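Long-range contact in catalase (PDB 4QOR), which probably breaks down hydrogen peroxide to water and oxygen at a haem iron: residues A[131-136]-A[178-183]. Residues are numbered along the deposited sequence; the frame is centred on the assembly and turned at random.
Sequences NLPIFF and LTWLFS. With 2CH (2-chlorophenol), chain G; HEM (protoporphyrin IX containing Fe), chain E.
One face of the Trp180 indole is covered by Pro133, whose CD stands 3.7 Å from the centroid of the six-membered ring, 14° off the normal, in a CH-pi contact. Proline suits the place because its compact, rigid ring lays C-H groups on the electron-rich face, and tryptophan because it offers the loop a broad flat one. Ile134 continues the cover over the pyrrole end, its CD1 3.6 Å from Trp180 CD1, while Leu132 CD2 comes in obliquely near CE3. With CG anti to the carbonyl carbon (chi1 -74°), the indole is sent toward the loop; Lys428 adds a cation-pi contact. With an alanine at Trp180, Pro133 would probably lose its aromatic platform and a gap would open between loop and helix.

The Phe136 ring offers helix 175-181 its edge: Leu178 CD2 and Leu181 CD2 lie near the ring plane, the latter 3.9 Å from Phe136 CE2. Leu181, with CG anti to the backbone N (chi1 -179°), uses its two branches for two neighbours, CD1 against Leu132 CD1 at 4.1 Å and CD2 against the bound 2-chlorophenol. Phe136 CZ touches that ligand too, and Leu178 CD2 lies 3.6 Å from its CL8. Phe135 points to the haem instead, one face on the methyl CMC and the other under Phe136 CD1.

Trp180 O accepts from both Ser183 N and Ser183 OG, the latter 2.7 Å away. Since no hydrogen bond crosses between 131-136 and 178-183, this buried joint rests on shape and apolar contact, and Phe136, Leu178 and Leu181 also help hold a chlorinated aromatic ring.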
# COMPACT_ATOMS: atom_id res chain seq x y z
N ASN A 131 -8.86 29.80 8.48
CA ASN A 131 -8.92 31.26 8.73
C ASN A 131 -10.31 31.74 9.06
O ASN A 131 -10.52 32.39 10.09
CB ASN A 131 -8.29 32.08 7.57
CG ASN A 131 -9.02 31.92 6.27
OD1 ASN A 131 -9.61 30.87 5.99
ND2 ASN A 131 -8.97 32.94 5.45
N LEU A 132 -11.28 31.35 8.23
CA LEU A 132 -12.67 31.75 8.44
C LEU A 132 -13.31 30.98 9.61
O LEU A 132 -13.01 29.82 9.83
CB LEU A 132 -13.50 31.54 7.19
CG LEU A 132 -12.93 32.17 5.91
CD1 LEU A 132 -13.84 31.87 4.74
CD2 LEU A 132 -12.76 33.66 6.04
N PRO A 133 -14.20 31.64 10.38
CA PRO A 133 -14.59 31.10 11.67
C PRO A 133 -15.81 30.15 11.66
O PRO A 133 -16.21 29.65 12.74
CB PRO A 133 -14.87 32.39 12.51
CG PRO A 133 -15.42 33.29 11.51
CD PRO A 133 -14.62 33.04 10.24
N ILE A 134 -16.39 29.90 10.48
CA ILE A 134 -17.58 29.05 10.37
C ILE A 134 -17.37 28.06 9.23
O ILE A 134 -16.34 28.09 8.58
CB ILE A 134 -18.85 29.85 10.11
CG1 ILE A 134 -18.67 30.81 8.95
CG2 ILE A 134 -19.18 30.70 11.34
CD1 ILE A 134 -19.96 31.47 8.51
N PHE A 135 -18.36 27.25 8.95
CA PHE A 135 -18.25 26.32 7.86
C PHE A 135 -19.54 26.26 7.09
O PHE A 135 -20.54 26.87 7.48
CB PHE A 135 -17.85 24.93 8.39
CG PHE A 135 -17.03 24.12 7.44
CD1 PHE A 135 -15.75 24.53 7.10
CD2 PHE A 135 -17.51 22.94 6.92
CE1 PHE A 135 -14.97 23.78 6.25
CE2 PHE A 135 -16.72 22.16 6.06
CZ PHE A 135 -15.48 22.62 5.69
N PHE A 136 -19.48 25.58 5.94
CA PHE A 136 -20.54 25.55 4.93
C PHE A 136 -21.66 24.59 5.36
O PHE A 136 -22.80 24.74 4.94
CB PHE A 136 -20.06 24.94 3.61
CG PHE A 136 -18.86 25.60 2.99
CD1 PHE A 136 -17.58 25.18 3.33
CD2 PHE A 136 -19.03 26.55 2.01
CE1 PHE A 136 -16.45 25.74 2.74
CE2 PHE A 136 -17.93 27.13 1.42
CZ PHE A 136 -16.63 26.72 1.77
N LEU A 178 -20.69 31.36 2.81
CA LEU A 178 -20.51 32.01 1.50
C LEU A 178 -20.44 33.54 1.58
O LEU A 178 -19.67 34.19 0.88
CB LEU A 178 -21.62 31.58 0.57
CG LEU A 178 -21.64 30.05 0.35
CD1 LEU A 178 -22.91 29.64 -0.34
CD2 LEU A 178 -20.48 29.59 -0.51
N THR A 179 -21.19 34.11 2.53
CA THR A 179 -21.13 35.52 2.79
C THR A 179 -19.75 36.00 3.31
O THR A 179 -19.39 37.17 3.12
CB THR A 179 -22.25 35.90 3.78
OG1 THR A 179 -23.51 35.46 3.22
CG2 THR A 179 -22.28 37.39 4.01
N TRP A 180 -19.00 35.11 3.97
CA TRP A 180 -17.61 35.40 4.30
C TRP A 180 -16.66 35.12 3.14
O TRP A 180 -15.75 35.91 2.86
CB TRP A 180 -17.14 34.55 5.50
CG TRP A 180 -17.63 34.92 6.84
CD1 TRP A 180 -18.87 34.71 7.34
CD2 TRP A 180 -16.86 35.50 7.92
NE1 TRP A 180 -18.94 35.14 8.62
CE2 TRP A 180 -17.72 35.65 9.00
CE3 TRP A 180 -15.56 35.94 8.05
CZ2 TRP A 180 -17.32 36.21 10.20
CZ3 TRP A 180 -15.16 36.50 9.25
CH2 TRP A 180 -16.04 36.65 10.29
N LEU A 181 -16.83 33.97 2.52
CA LEU A 181 -15.85 33.46 1.53
C LEU A 181 -15.82 34.31 0.25
O LEU A 181 -14.81 34.37 -0.43
CB LEU A 181 -16.17 32.02 1.17
CG LEU A 181 -15.25 31.30 0.18
CD1 LEU A 181 -13.87 31.08 0.74
CD2 LEU A 181 -15.89 30.00 -0.24
N PHE A 182 -16.95 34.96 -0.07
CA PHE A 182 -17.00 35.81 -1.21
C PHE A 182 -16.74 37.27 -0.92
O PHE A 182 -16.77 38.12 -1.85
CB PHE A 182 -18.30 35.55 -1.97
CG PHE A 182 -18.22 34.34 -2.85
CD1 PHE A 182 -17.62 34.44 -4.09
CD2 PHE A 182 -18.64 33.12 -2.41
CE1 PHE A 182 -17.47 33.32 -4.89
CE2 PHE A 182 -18.51 31.99 -3.20
CZ PHE A 182 -17.95 32.10 -4.45
N SER A 183 -16.39 37.59 0.32
CA SER A 183 -15.68 38.85 0.57
C SER A 183 -14.29 38.67 0.03
O SER A 183 -13.96 37.60 -0.47
CB SER A 183 -15.64 39.19 2.05
OG SER A 183 -14.69 38.42 2.77
C1 2CH G . -15.35 27.51 -2.35
C2 2CH G . -14.02 27.54 -2.70
C3 2CH G . -13.69 28.27 -3.83
C4 2CH G . -14.64 28.95 -4.61
C5 2CH G . -15.99 28.94 -4.28
C6 2CH G . -16.34 28.22 -3.16
O 2CH G . -15.85 26.86 -1.27
CL8 2CH G . -18.02 28.01 -2.55
CHA HEM E . -7.36 18.54 5.99
CHB HEM E . -11.50 16.03 6.51
CHC HEM E . -13.72 20.17 7.97
CHD HEM E . -9.36 22.23 8.46
C1A HEM E . -8.30 17.54 5.96
C2A HEM E . -8.01 16.21 5.55
C3A HEM E . -9.18 15.52 5.71
C4A HEM E . -10.18 16.39 6.23
CMA HEM E . -9.40 14.07 5.43
CAA HEM E . -6.69 15.66 5.06
CBA HEM E . -5.79 15.54 6.30
CGA HEM E . -4.48 14.79 6.13
O1A HEM E . -3.56 14.79 7.03
O2A HEM E . -4.33 14.13 5.09
C1B HEM E . -12.48 16.96 6.95
C2B HEM E . -13.87 16.64 7.17
C3B HEM E . -14.47 17.80 7.56
C4B HEM E . -13.44 18.84 7.59
CMB HEM E . -14.62 15.35 7.02
CAB HEM E . -15.87 17.98 7.93
CBB HEM E . -16.61 16.89 8.06
C1C HEM E . -12.71 21.05 8.25
C2C HEM E . -12.86 22.10 9.15
C3C HEM E . -11.63 22.70 9.30
C4C HEM E . -10.71 21.98 8.51
CMC HEM E . -14.19 22.48 9.77
CAC HEM E . -11.28 23.81 10.16
CBC HEM E . -12.11 24.14 11.13
C1D HEM E . -8.51 21.34 7.80
C2D HEM E . -7.09 21.68 7.66
C3D HEM E . -6.54 20.68 6.96
C4D HEM E . -7.62 19.73 6.67
CMD HEM E . -6.45 22.93 8.21
CAD HEM E . -5.10 20.57 6.57
CBD HEM E . -4.37 19.94 7.76
CGD HEM E . -2.96 19.70 7.35
O1D HEM E . -2.20 20.68 7.47
O2D HEM E . -2.57 18.58 6.88
NA HEM E . -9.63 17.62 6.38
NB HEM E . -12.30 18.28 7.22
NC HEM E . -11.41 20.95 7.95
ND HEM E . -8.77 20.18 7.20
FE HEM E . -10.44 19.31 7.16